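Local structure of glycoside hydrolase family 81 (Clostridium thermocellum, 6FOP) at residues G76-Y81 / S544-H549; S282-G286 / V555-Y560; A497-W501 / E527-V531; N533-D537 / N550-V555. The protein probably hydrolyses internal beta-1,3-glucosidic bonds of glucans such as laminarin, as an endo-acting family 81 glycoside hydrolase of the cellulosome. One frame throughout, in Å; residues are numbered along the deposited sequence.

Interaction 1 of 4, residues G76-Y81 / S544-H549; sequences GSGIAY and SPSYGH
Gly78 is gripped through both its backbone polar atoms by the loop 544-549, its N donating to Ser546 O at 2.9 Å and its O accepting from Gly548 N, so that the two segments meet as a single beta bridge between Gly78 and Tyr547. The bridge ties the approach to strand 80-82, an outermost strand of a four-stranded antiparallel sheet, to a loop that opens with a type I beta turn, Ser544 to Tyr547. Both bonds are close to straight, at 161° and 165°. Beside the bridge, Ser77 CA makes a CH...O contact with Ser546 O.

The serine hydroxyls of the turn are chained: Ser544 OG donates to Ser546 OG at 2.8 Å, and Ser546 OG in turn donates to Gly76 O at 2.6 Å, lying in the carbonyl plane; a chi1 of 66° sets this hydroxyl between its backbone N and carbonyl carbon, facing Gly76. Ser544 CB stands over the centre of the Tyr81 ring, 3.4 Å from the centroid, a CH-pi contact.

At the other end, Tyr547 turns a ring edge to Ile79 O, and its hydroxyl is bonded to Tyr551 O. His549 hydrogen-bonds through ND1 to Glu605, a nickel ligand, and stacks on His562, another, which places the loop beside the metal site. The imidazole edge also faces Gly78 O, with His549 CD2 3.4 Å from that oxygen.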
loop_
_atom_site.group_PDB
_atom_site.type_symbol
_atom_site.label_atom_id
_atom_site.label_comp_id
_atom_site.label_asym_id
_atom_site.label_seq_id
_atom_site.Cartn_x
_atom_site.Cartn_y
_atom_site.Cartn_z
ATOM N N GLY A 76 -17.557 -16.512 -7.197
ATOM C CA GLY A 76 -17.039 -16.202 -8.510
ATOM C C GLY A 76 -16.095 -17.299 -8.930
ATOM O O GLY A 76 -15.625 -18.098 -8.119
ATOM N N SER A 77 -15.810 -17.328 -10.213
ATOM C CA SER A 77 -14.866 -18.284 -10.759
ATOM C C SER A 77 -14.174 -17.670 -11.959
ATOM O O SER A 77 -14.733 -16.826 -12.665
ATOM C CB SER A 77 -15.576 -19.557 -11.190
ATOM O OG SER A 77 -16.499 -19.234 -12.192
ATOM N N GLY A 78 -12.968 -18.131 -12.220
ATOM C CA GLY A 78 -12.278 -17.743 -13.432
ATOM C C GLY A 78 -11.424 -16.518 -13.223
ATOM O O GLY A 78 -10.457 -16.561 -12.477
ATOM N N ILE A 79 -11.795 -15.423 -13.886
ATOM C CA ILE A 79 -10.935 -14.254 -13.980
ATOM C C ILE A 79 -10.967 -13.377 -12.741
ATOM O O ILE A 79 -10.084 -12.542 -12.565
ATOM C CB ILE A 79 -11.287 -13.410 -15.238
ATOM C CG1 ILE A 79 -10.055 -12.595 -15.708
ATOM C CG2 ILE A 79 -12.511 -12.540 -15.013
ATOM C CD1 ILE A 79 -10.153 -12.000 -17.089
ATOM N N ALA A 80 -11.975 -13.542 -11.891
ATOM C CA ALA A 80 -12.137 -12.681 -10.721
ATOM C C ALA A 80 -12.822 -13.449 -9.602
ATOM O O ALA A 80 -13.611 -14.368 -9.839
ATOM C CB ALA A 80 -12.962 -11.469 -11.079
ATOM N N TYR A 81 -12.523 -13.050 -8.375
ATOM C CA TYR A 81 -13.211 -13.575 -7.210
ATOM C C TYR A 81 -13.727 -12.401 -6.423
ATOM O O TYR A 81 -13.020 -11.426 -6.244
ATOM C CB TYR A 81 -12.271 -14.429 -6.384
ATOM C CG TYR A 81 -12.991 -15.328 -5.390
ATOM C CD1 TYR A 81 -13.799 -16.368 -5.827
ATOM C CD2 TYR A 81 -12.895 -15.122 -4.025
ATOM C CE1 TYR A 81 -14.461 -17.189 -4.935
ATOM C CE2 TYR A 81 -13.536 -15.953 -3.122
ATOM C CZ TYR A 81 -14.340 -16.978 -3.586
ATOM O OH TYR A 81 -14.999 -17.808 -2.695
ATOM N N SER A 544 -9.168 -18.348 -3.835
ATOM C CA SER A 544 -10.187 -19.393 -3.909
ATOM C C SER A 544 -9.805 -20.478 -4.917
ATOM O O SER A 544 -9.236 -20.167 -5.958
ATOM C CB SER A 544 -11.509 -18.790 -4.394
ATOM O OG SER A 544 -12.486 -19.818 -4.585
ATOM N N PRO A 545 -10.144 -21.749 -4.637
ATOM C CA PRO A 545 -9.942 -22.761 -5.663
ATOM C C PRO A 545 -10.667 -22.467 -6.983
ATOM O O PRO A 545 -10.247 -22.959 -8.030
ATOM C CB PRO A 545 -10.508 -24.029 -5.011
ATOM C CG PRO A 545 -10.379 -23.799 -3.556
ATOM C CD PRO A 545 -10.582 -22.333 -3.353
ATOM N N SER A 546 -11.748 -21.686 -6.934
ATOM C CA SER A 546 -12.500 -21.334 -8.123
ATOM C C SER A 546 -11.850 -20.217 -8.932
ATOM O O SER A 546 -12.241 -20.001 -10.059
ATOM C CB SER A 546 -13.924 -20.938 -7.778
ATOM O OG SER A 546 -13.948 -19.760 -7.025
ATOM N N TYR A 547 -10.893 -19.487 -8.345
ATOM C CA TYR A 547 -10.154 -18.467 -9.072
ATOM C C TYR A 547 -9.164 -19.201 -9.973
ATOM O O TYR A 547 -8.450 -20.102 -9.537
ATOM C CB TYR A 547 -9.475 -17.508 -8.089
ATOM C CG TYR A 547 -8.646 -16.426 -8.738
ATOM C CD1 TYR A 547 -9.241 -15.449 -9.491
ATOM C CD2 TYR A 547 -7.270 -16.379 -8.575
ATOM C CE1 TYR A 547 -8.506 -14.438 -10.073
ATOM C CE2 TYR A 547 -6.509 -15.381 -9.167
ATOM C CZ TYR A 547 -7.128 -14.415 -9.905
ATOM O OH TYR A 547 -6.427 -13.431 -10.526
ATOM N N GLY A 548 -9.136 -18.819 -11.237
ATOM C CA GLY A 548 -8.431 -19.596 -12.257
ATOM C C GLY A 548 -6.969 -19.269 -12.529
ATOM O O GLY A 548 -6.466 -19.580 -13.608
ATOM N N HIS A 549 -6.283 -18.661 -11.580
ATOM C CA HIS A 549 -4.925 -18.161 -11.787
ATOM C C HIS A 549 -4.132 -18.284 -10.496
ATOM O O HIS A 549 -4.716 -18.297 -9.405
ATOM C CB HIS A 549 -4.979 -16.687 -12.251
ATOM C CG HIS A 549 -5.916 -16.446 -13.391
ATOM N ND1 HIS A 549 -5.525 -16.591 -14.706
ATOM C CD2 HIS A 549 -7.245 -16.187 -13.423
ATOM C CE1 HIS A 549 -6.559 -16.387 -15.498
ATOM N NE2 HIS A 549 -7.619 -16.143 -14.745
#

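Interaction 2 of 4, residues S282-G286 / V555-Y560; sequences STLRG and VWGGKY
Arg285 clasps the carbonyl of Trp556 with both terminal nitrogens, end-on and in the guanidinium plane. Its NH2 donates to Trp556 O at 2.9 Å from well above the carbonyl plane, while NH1 lies 3.2 Å from Trp556 O, nearly along the C=O axis but with a more bent N-H. NH2 also forms a salt bridge with Glu474, which helps fix the rotation of the group. One guanidinium face rests on Val555 CG1, 3.6 Å from Arg285 CZ.

A water serves the other polar pair: it donates to Leu284 O and accepts from Tyr560 OH, whose oxygen in turn receives Ser544 N. Leu284, with CG anti to its backbone N (chi1 -174°), sends CD1 against Tyr560 CE2 at 3.6 Å and CD2 to within 3.3 Å of Lys559 N. That buried amide has no partner in the model.

Within 282-286, Gly286 O takes two donors, Thr283 N and Thr283 OG1 at 2.7 Å, and Gly286 N returns a bond to Thr283 O. The arrangement is that of two beta hairpins meeting at their connections: the tight type I turn Thr283-Gly286, joining strands 280-283 and 286-292, inserts its two central side chains against the hairpin 554-561.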
loop_
_atom_site.group_PDB
_atom_site.type_symbol
_atom_site.label_atom_id
_atom_site.label_comp_id
_atom_site.label_asym_id
_atom_site.label_seq_id
_atom_site.Cartn_x
_atom_site.Cartn_y
_atom_site.Cartn_z
ATOM N N SER A 282 -13.916 -15.960 7.181
ATOM C CA SER A 282 -13.515 -16.183 5.812
ATOM C C SER A 282 -13.812 -14.934 5.015
ATOM O O SER A 282 -14.955 -14.508 4.896
ATOM C CB SER A 282 -14.279 -17.367 5.242
ATOM O OG SER A 282 -13.922 -17.567 3.889
ATOM N N THR A 283 -12.751 -14.306 4.505
ATOM C CA THR A 283 -12.839 -13.033 3.813
ATOM C C THR A 283 -12.164 -13.097 2.458
ATOM O O THR A 283 -11.500 -14.065 2.098
ATOM C CB THR A 283 -12.160 -11.899 4.625
ATOM O OG1 THR A 283 -10.729 -11.932 4.438
ATOM C CG2 THR A 283 -12.511 -11.962 6.110
ATOM N N LEU A 284 -12.347 -12.028 1.697
ATOM C CA LEU A 284 -11.724 -11.920 0.390
ATOM C C LEU A 284 -10.202 -12.015 0.478
ATOM O O LEU A 284 -9.566 -12.506 -0.480
ATOM C CB LEU A 284 -12.109 -10.588 -0.239
ATOM C CG LEU A 284 -11.659 -10.369 -1.669
ATOM C CD1 LEU A 284 -12.372 -11.323 -2.619
ATOM C CD2 LEU A 284 -11.916 -8.944 -2.067
ATOM N N ARG A 285 -9.634 -11.582 1.603
ATOM C CA ARG A 285 -8.182 -11.603 1.850
ATOM C C ARG A 285 -7.685 -12.915 2.446
ATOM O O ARG A 285 -6.538 -13.023 2.860
ATOM C CB ARG A 285 -7.780 -10.422 2.756
ATOM C CG ARG A 285 -7.970 -9.049 2.137
ATOM C CD ARG A 285 -6.851 -8.656 1.168
ATOM N NE ARG A 285 -7.108 -7.305 0.686
ATOM C CZ ARG A 285 -7.994 -6.967 -0.246
ATOM N NH1 ARG A 285 -8.585 -7.887 -1.036
ATOM N NH2 ARG A 285 -8.298 -5.692 -0.423
ATOM N N GLY A 286 -8.532 -13.940 2.461
ATOM C CA GLY A 286 -8.202 -15.179 3.147
ATOM C C GLY A 286 -8.850 -15.247 4.515
ATOM O O GLY A 286 -9.755 -14.462 4.858
ATOM N N VAL A 555 -5.972 -5.826 -7.053
ATOM C CA VAL A 555 -6.584 -6.076 -5.758
ATOM C C VAL A 555 -7.466 -4.892 -5.392
ATOM O O VAL A 555 -7.003 -3.743 -5.393
ATOM C CB VAL A 555 -5.486 -6.284 -4.671
ATOM C CG1 VAL A 555 -6.091 -6.393 -3.259
ATOM C CG2 VAL A 555 -4.631 -7.494 -5.037
ATOM N N TRP A 556 -8.738 -5.200 -5.121
ATOM C CA TRP A 556 -9.732 -4.229 -4.716
ATOM C C TRP A 556 -10.217 -4.528 -3.306
ATOM O O TRP A 556 -9.965 -5.600 -2.746
ATOM C CB TRP A 556 -10.951 -4.265 -5.650
ATOM C CG TRP A 556 -10.694 -3.881 -7.076
ATOM C CD1 TRP A 556 -10.077 -4.630 -8.053
ATOM C CD2 TRP A 556 -11.119 -2.685 -7.702
ATOM N NE1 TRP A 556 -10.075 -3.935 -9.226
ATOM C CE2 TRP A 556 -10.695 -2.737 -9.047
ATOM C CE3 TRP A 556 -11.780 -1.546 -7.242
ATOM C CZ2 TRP A 556 -10.919 -1.695 -9.936
ATOM C CZ3 TRP A 556 -11.998 -0.501 -8.122
ATOM C CH2 TRP A 556 -11.579 -0.585 -9.464
ATOM N N GLY A 557 -10.938 -3.580 -2.717
ATOM C CA GLY A 557 -11.666 -3.879 -1.484
ATOM C C GLY A 557 -12.646 -5.037 -1.603
ATOM O O GLY A 557 -12.768 -5.867 -0.678
ATOM N N GLY A 558 -13.323 -5.094 -2.744
ATOM C CA GLY A 558 -14.451 -6.018 -2.963
ATOM C C GLY A 558 -14.227 -7.106 -3.991
ATOM O O GLY A 558 -15.140 -7.891 -4.202
ATOM N N LYS A 559 -13.033 -7.218 -4.585
ATOM C CA LYS A 559 -12.712 -8.324 -5.502
ATOM C C LYS A 559 -11.212 -8.374 -5.697
ATOM O O LYS A 559 -10.495 -7.450 -5.326
ATOM C CB LYS A 559 -13.407 -8.170 -6.849
ATOM C CG LYS A 559 -12.882 -7.048 -7.734
ATOM C CD LYS A 559 -13.547 -7.087 -9.088
ATOM C CE LYS A 559 -13.054 -5.974 -9.994
ATOM N NZ LYS A 559 -13.770 -6.013 -11.301
ATOM N N TYR A 560 -10.746 -9.449 -6.315
ATOM C CA TYR A 560 -9.419 -9.438 -6.932
ATOM C C TYR A 560 -9.562 -10.112 -8.259
ATOM O O TYR A 560 -10.472 -10.905 -8.468
ATOM C CB TYR A 560 -8.336 -10.094 -6.078
ATOM C CG TYR A 560 -8.615 -11.483 -5.583
ATOM C CD1 TYR A 560 -8.312 -12.593 -6.372
ATOM C CD2 TYR A 560 -9.208 -11.686 -4.334
ATOM C CE1 TYR A 560 -8.588 -13.882 -5.912
ATOM C CE2 TYR A 560 -9.457 -12.956 -3.850
ATOM C CZ TYR A 560 -9.173 -14.057 -4.634
ATOM O OH TYR A 560 -9.436 -15.329 -4.142
HETATM O O HOH W 1 -9.792 -15.248 -1.438
#

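Interaction 3 of 4, residues A497-W501 / E527-V531; sequences AINAW and EVEAV
Trp501 NE1 donates to Glu527 OE1 at 2.9 Å along a nearly straight bond of 166°. The oxygen sits in the indole plane, but the donor reaches the carboxylate on its anti side and 34° out of its plane, with the ring and carboxylate planes clearly turned against each other. Around this bond the contact is by van der Waals packing. Ala497 CB lies 3.7 Å from Glu527 OE2, and Ile498 CG1 crosses the aliphatic part of the glutamate, 3.9 Å from Glu527 CG. Beyond it, Ile498 CD1 touches one methyl of each of two valines, 3.9 Å from Val528 CG2 and 4.1 Å from Val531 CG2.

These residues line the facing sides of an antiparallel helical hairpin, helices 494-511 and 514-534, whose short segments here run at 159° with axes 11.2 Å apart. It belongs to the C-terminal domain of family 81, which is of the six-hairpin clan.

The second shell fixes the carboxylate. A bend at chi2 brings it round toward Ala497 and Trp501; Ser477 then hydrogen-bonds to OE1 and Gln491 NE2 to OE2, so each buried oxygen has a hydrogen-bond donor. Further out, His417 of helix 416-433 packs against Ala497 and Trp501.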
loop_
_atom_site.group_PDB
_atom_site.type_symbol
_atom_site.label_atom_id
_atom_site.label_comp_id
_atom_site.label_asym_id
_atom_site.label_seq_id
_atom_site.Cartn_x
_atom_site.Cartn_y
_atom_site.Cartn_z
ATOM N N ALA A 497 4.422 0.885 -6.340
ATOM C CA ALA A 497 4.380 1.335 -4.945
ATOM C C ALA A 497 5.748 1.043 -4.299
ATOM O O ALA A 497 6.374 1.906 -3.676
ATOM C CB ALA A 497 3.264 0.613 -4.197
ATOM N N ILE A 498 6.240 -0.173 -4.499
ATOM C CA ILE A 498 7.521 -0.592 -3.923
ATOM C C ILE A 498 8.700 0.216 -4.467
ATOM O O ILE A 498 9.657 0.478 -3.729
ATOM C CB ILE A 498 7.690 -2.121 -4.073
ATOM C CG1 ILE A 498 6.743 -2.845 -3.090
ATOM C CG2 ILE A 498 9.136 -2.573 -3.909
ATOM C CD1 ILE A 498 6.457 -4.289 -3.470
ATOM N N ASN A 499 8.612 0.659 -5.723
ATOM C CA ASN A 499 9.631 1.549 -6.272
ATOM C C ASN A 499 9.739 2.823 -5.447
ATOM O O ASN A 499 10.853 3.319 -5.182
ATOM C CB ASN A 499 9.272 1.901 -7.703
ATOM C CG ASN A 499 10.318 2.757 -8.395
ATOM O OD1 ASN A 499 11.515 2.435 -8.394
ATOM N ND2 ASN A 499 9.867 3.833 -9.014
ATOM N N ALA A 500 8.596 3.397 -5.046
ATOM C CA ALA A 500 8.658 4.594 -4.200
ATOM C C ALA A 500 9.307 4.277 -2.860
ATOM O O ALA A 500 10.114 5.049 -2.334
ATOM C CB ALA A 500 7.279 5.176 -3.989
ATOM N N TRP A 501 8.962 3.137 -2.283
ATOM C CA TRP A 501 9.454 2.805 -0.966
ATOM C C TRP A 501 10.942 2.535 -0.946
ATOM O O TRP A 501 11.666 3.044 -0.064
ATOM C CB TRP A 501 8.674 1.648 -0.359
ATOM C CG TRP A 501 7.185 1.799 -0.349
ATOM C CD1 TRP A 501 6.312 0.773 -0.351
ATOM C CD2 TRP A 501 6.376 3.010 -0.384
ATOM N NE1 TRP A 501 5.022 1.236 -0.313
ATOM C CE2 TRP A 501 5.021 2.599 -0.352
ATOM C CE3 TRP A 501 6.653 4.377 -0.437
ATOM C CZ2 TRP A 501 3.960 3.509 -0.365
ATOM C CZ3 TRP A 501 5.588 5.286 -0.444
ATOM C CH2 TRP A 501 4.262 4.845 -0.399
ATOM N N GLU A 527 4.856 -3.798 2.394
ATOM C CA GLU A 527 4.228 -4.002 1.100
ATOM C C GLU A 527 4.657 -5.301 0.448
ATOM O O GLU A 527 3.829 -6.024 -0.121
ATOM C CB GLU A 527 4.415 -2.784 0.186
ATOM C CG GLU A 527 3.489 -2.820 -1.025
ATOM C CD GLU A 527 2.566 -1.621 -1.206
ATOM O OE1 GLU A 527 2.793 -0.555 -0.574
ATOM O OE2 GLU A 527 1.572 -1.770 -1.962
ATOM N N VAL A 528 5.936 -5.634 0.566
ATOM C CA VAL A 528 6.416 -6.889 0.001
ATOM C C VAL A 528 5.670 -8.077 0.651
ATOM O O VAL A 528 5.253 -9.016 -0.037
ATOM C CB VAL A 528 7.938 -7.024 0.178
ATOM C CG1 VAL A 528 8.391 -8.458 -0.081
ATOM C CG2 VAL A 528 8.663 -6.067 -0.790
ATOM N N GLU A 529 5.513 -8.030 1.970
ATOM C CA GLU A 529 4.804 -9.122 2.671
ATOM C C GLU A 529 3.352 -9.237 2.182
ATOM O O GLU A 529 2.852 -10.355 1.927
ATOM C CB GLU A 529 4.808 -8.897 4.176
ATOM C CG GLU A 529 6.161 -9.059 4.814
ATOM C CD GLU A 529 6.646 -10.497 4.891
ATOM O OE1 GLU A 529 5.818 -11.441 4.964
ATOM O OE2 GLU A 529 7.866 -10.687 4.945
ATOM N N ALA A 530 2.677 -8.093 2.001
ATOM C CA ALA A 530 1.312 -8.110 1.476
ATOM C C ALA A 530 1.264 -8.639 0.032
ATOM O O ALA A 530 0.394 -9.435 -0.329
ATOM C CB ALA A 530 0.683 -6.721 1.575
ATOM N N VAL A 531 2.210 -8.211 -0.791
ATOM C CA VAL A 531 2.295 -8.637 -2.178
ATOM C C VAL A 531 2.424 -10.144 -2.297
ATOM O O VAL A 531 1.749 -10.782 -3.118
ATOM C CB VAL A 531 3.437 -7.886 -2.888
ATOM C CG1 VAL A 531 3.777 -8.526 -4.216
ATOM C CG2 VAL A 531 3.017 -6.466 -3.111
#

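Interaction 4 of 4, residues N533-D537 / N550-V555; sequences NYWFD and NYASMV
Trp535 O accepts Ala552 N, the one hydrogen bond between the segments, at 2.9 Å and 169°. The same oxygen receives a CH...O contact from Tyr551 CA at 3.4 Å. Nearby, Phe536 O and Asn550 O, both acceptors, lie side by side without bonding; Asn550 O is supplied instead by the hydroxyl of Tyr594.

Of the CH-pi kind is the meeting of valine and indole. Val555 CG2 stands over the six-membered ring of Trp535, 3.6 Å from its centroid and 15° off the normal, and it also reaches Tyr534 O at 3.6 Å. The indole is set beneath it by a chi1 of -81°, which carries CG away from the carbonyl carbon, and is anchored by NE1 donating to the backbone O of Ala492, probably the engineered alanine of this variant.

Among purely apolar contacts, Phe536 and Tyr551 run alongside, pointing the same way; the phenylalanine edge meets Tyr551 CD1, 3.9 Å from Phe536 CD1. The tyrosine hydroxyl is bonded to Lys573 O, while its ring packs on helix 592-606, close to the nickel site.

Here the chain leaves helix 514-534, with Asp537 at positive phi, and the returning segment 550-555 enters strand 554-556 through a classic beta bulge, Ser553 and Met554 opposite Cys561.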
loop_
_atom_site.group_PDB
_atom_site.type_symbol
_atom_site.label_atom_id
_atom_site.label_comp_id
_atom_site.label_asym_id
_atom_site.label_seq_id
_atom_site.Cartn_x
_atom_site.Cartn_y
_atom_site.Cartn_z
ATOM N N ASN A 533 1.233 -12.322 -0.472
ATOM C CA ASN A 533 -0.072 -12.904 -0.231
ATOM C C ASN A 533 -1.133 -12.562 -1.269
ATOM O O ASN A 533 -1.692 -13.485 -1.900
ATOM C CB ASN A 533 -0.548 -12.496 1.173
ATOM C CG ASN A 533 0.203 -13.238 2.241
ATOM O OD1 ASN A 533 -0.074 -14.409 2.509
ATOM N ND2 ASN A 533 1.148 -12.577 2.861
ATOM N N TYR A 534 -1.436 -11.282 -1.446
ATOM C CA TYR A 534 -2.671 -10.877 -2.147
ATOM C C TYR A 534 -2.487 -10.756 -3.653
ATOM O O TYR A 534 -3.453 -10.787 -4.384
ATOM C CB TYR A 534 -3.284 -9.606 -1.515
ATOM C CG TYR A 534 -3.321 -9.724 -0.004
ATOM C CD1 TYR A 534 -3.986 -10.781 0.625
ATOM C CD2 TYR A 534 -2.629 -8.838 0.789
ATOM C CE1 TYR A 534 -3.944 -10.947 1.996
ATOM C CE2 TYR A 534 -2.566 -8.976 2.152
ATOM C CZ TYR A 534 -3.223 -10.036 2.769
ATOM O OH TYR A 534 -3.151 -10.192 4.143
ATOM N N TRP A 535 -1.246 -10.584 -4.106
ATOM C CA TRP A 535 -0.942 -10.588 -5.550
ATOM C C TRP A 535 -0.398 -11.925 -6.059
ATOM O O TRP A 535 -0.838 -12.428 -7.088
ATOM C CB TRP A 535 0.041 -9.441 -5.893
ATOM C CG TRP A 535 -0.590 -8.073 -6.053
ATOM C CD1 TRP A 535 -0.933 -7.492 -7.196
ATOM C CD2 TRP A 535 -0.990 -7.147 -5.002
ATOM N NE1 TRP A 535 -1.469 -6.250 -6.990
ATOM C CE2 TRP A 535 -1.516 -6.007 -5.641
ATOM C CE3 TRP A 535 -0.912 -7.150 -3.605
ATOM C CZ2 TRP A 535 -1.960 -4.886 -4.934
ATOM C CZ3 TRP A 535 -1.369 -6.038 -2.903
ATOM C CH2 TRP A 535 -1.913 -4.938 -3.571
ATOM N N PHE A 536 0.533 -12.521 -5.316
ATOM C CA PHE A 536 1.175 -13.757 -5.770
ATOM C C PHE A 536 0.730 -15.030 -5.045
ATOM O O PHE A 536 1.029 -16.124 -5.528
ATOM C CB PHE A 536 2.698 -13.650 -5.648
ATOM C CG PHE A 536 3.321 -12.543 -6.459
ATOM C CD1 PHE A 536 2.921 -12.309 -7.760
ATOM C CD2 PHE A 536 4.345 -11.750 -5.931
ATOM C CE1 PHE A 536 3.492 -11.292 -8.516
ATOM C CE2 PHE A 536 4.947 -10.744 -6.698
ATOM C CZ PHE A 536 4.494 -10.502 -7.982
ATOM N N ASP A 537 0.043 -14.877 -3.899
ATOM C CA ASP A 537 -0.401 -16.019 -3.066
ATOM C C ASP A 537 0.667 -17.127 -3.026
ATOM O O ASP A 537 0.424 -18.289 -3.375
ATOM C CB ASP A 537 -1.756 -16.574 -3.565
ATOM C CG ASP A 537 -2.382 -17.586 -2.626
ATOM O OD1 ASP A 537 -1.993 -17.660 -1.458
ATOM O OD2 ASP A 537 -3.325 -18.294 -3.086
ATOM N N ASN A 550 -2.804 -18.244 -10.624
ATOM C CA ASN A 550 -1.858 -18.221 -9.517
ATOM C C ASN A 550 -1.365 -16.812 -9.145
ATOM O O ASN A 550 -0.447 -16.661 -8.350
ATOM C CB ASN A 550 -0.685 -19.177 -9.773
ATOM C CG ASN A 550 0.239 -18.724 -10.905
ATOM O OD1 ASN A 550 0.300 -17.551 -11.286
ATOM N ND2 ASN A 550 0.915 -19.704 -11.507
ATOM N N TYR A 551 -2.027 -15.810 -9.715
ATOM C CA TYR A 551 -1.614 -14.419 -9.683
ATOM C C TYR A 551 -2.865 -13.573 -9.832
ATOM O O TYR A 551 -3.726 -13.916 -10.634
ATOM C CB TYR A 551 -0.672 -14.164 -10.861
ATOM C CG TYR A 551 -0.469 -12.704 -11.247
ATOM C CD1 TYR A 551 0.091 -11.788 -10.333
ATOM C CD2 TYR A 551 -0.838 -12.237 -12.492
ATOM C CE1 TYR A 551 0.283 -10.467 -10.678
ATOM C CE2 TYR A 551 -0.652 -10.920 -12.842
ATOM C CZ TYR A 551 -0.067 -10.034 -11.936
ATOM O OH TYR A 551 0.155 -8.742 -12.303
ATOM N N ALA A 552 -2.944 -12.501 -9.046
ATOM C CA ALA A 552 -3.949 -11.455 -9.234
ATOM C C ALA A 552 -3.223 -10.179 -9.624
ATOM O O ALA A 552 -2.317 -9.735 -8.913
ATOM C CB ALA A 552 -4.765 -11.220 -7.963
ATOM N N SER A 553 -3.638 -9.575 -10.732
ATOM C CA SER A 553 -3.044 -8.312 -11.189
ATOM C C SER A 553 -3.639 -7.071 -10.538
ATOM O O SER A 553 -2.952 -6.050 -10.464
ATOM C CB SER A 553 -3.114 -8.220 -12.713
ATOM O OG SER A 553 -4.407 -8.498 -13.187
ATOM N N MET A 554 -4.904 -7.149 -10.105
ATOM C CA MET A 554 -5.558 -6.052 -9.392
ATOM C C MET A 554 -6.245 -6.541 -8.138
ATOM O O MET A 554 -6.988 -7.515 -8.172
ATOM C CB MET A 554 -6.546 -5.301 -10.285
ATOM C CG MET A 554 -5.890 -4.591 -11.416
ATOM S SD MET A 554 -6.853 -3.434 -12.384
ATOM C CE MET A 554 -7.405 -2.369 -11.124
ATOM N N VAL A 555 -5.972 -5.826 -7.053
ATOM C CA VAL A 555 -6.584 -6.076 -5.758
ATOM C C VAL A 555 -7.466 -4.892 -5.392
ATOM O O VAL A 555 -7.003 -3.743 -5.393
ATOM C CB VAL A 555 -5.486 -6.284 -4.671
ATOM C CG1 VAL A 555 -6.091 -6.393 -3.259
ATOM C CG2 VAL A 555 -4.631 -7.494 -5.037
#

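In the fold
Interaction 3 lies near the centre of the chain and joins two helices; interactions 2 and 4 are also buried but sit farther out, and interaction 1 is at the surface. Interactions 1, 2 and 4 reach one four-stranded antiparallel sheet, where Tyr81 N probably bonds to Tyr560 O. Interactions 2 and 4 share Val555, whose two methyls serve a guanidinium and an indole. Helix 514-534 links interactions 3 and 4, with a probable bond from Phe536 N to Val531 O. The chemistry follows position: backbone and hydroxyl bonds at the surface, an arginine clasp and water between hairpins, a buried carboxylate between helices, a backbone bond and a methyl over an indole where helix gives way to strand.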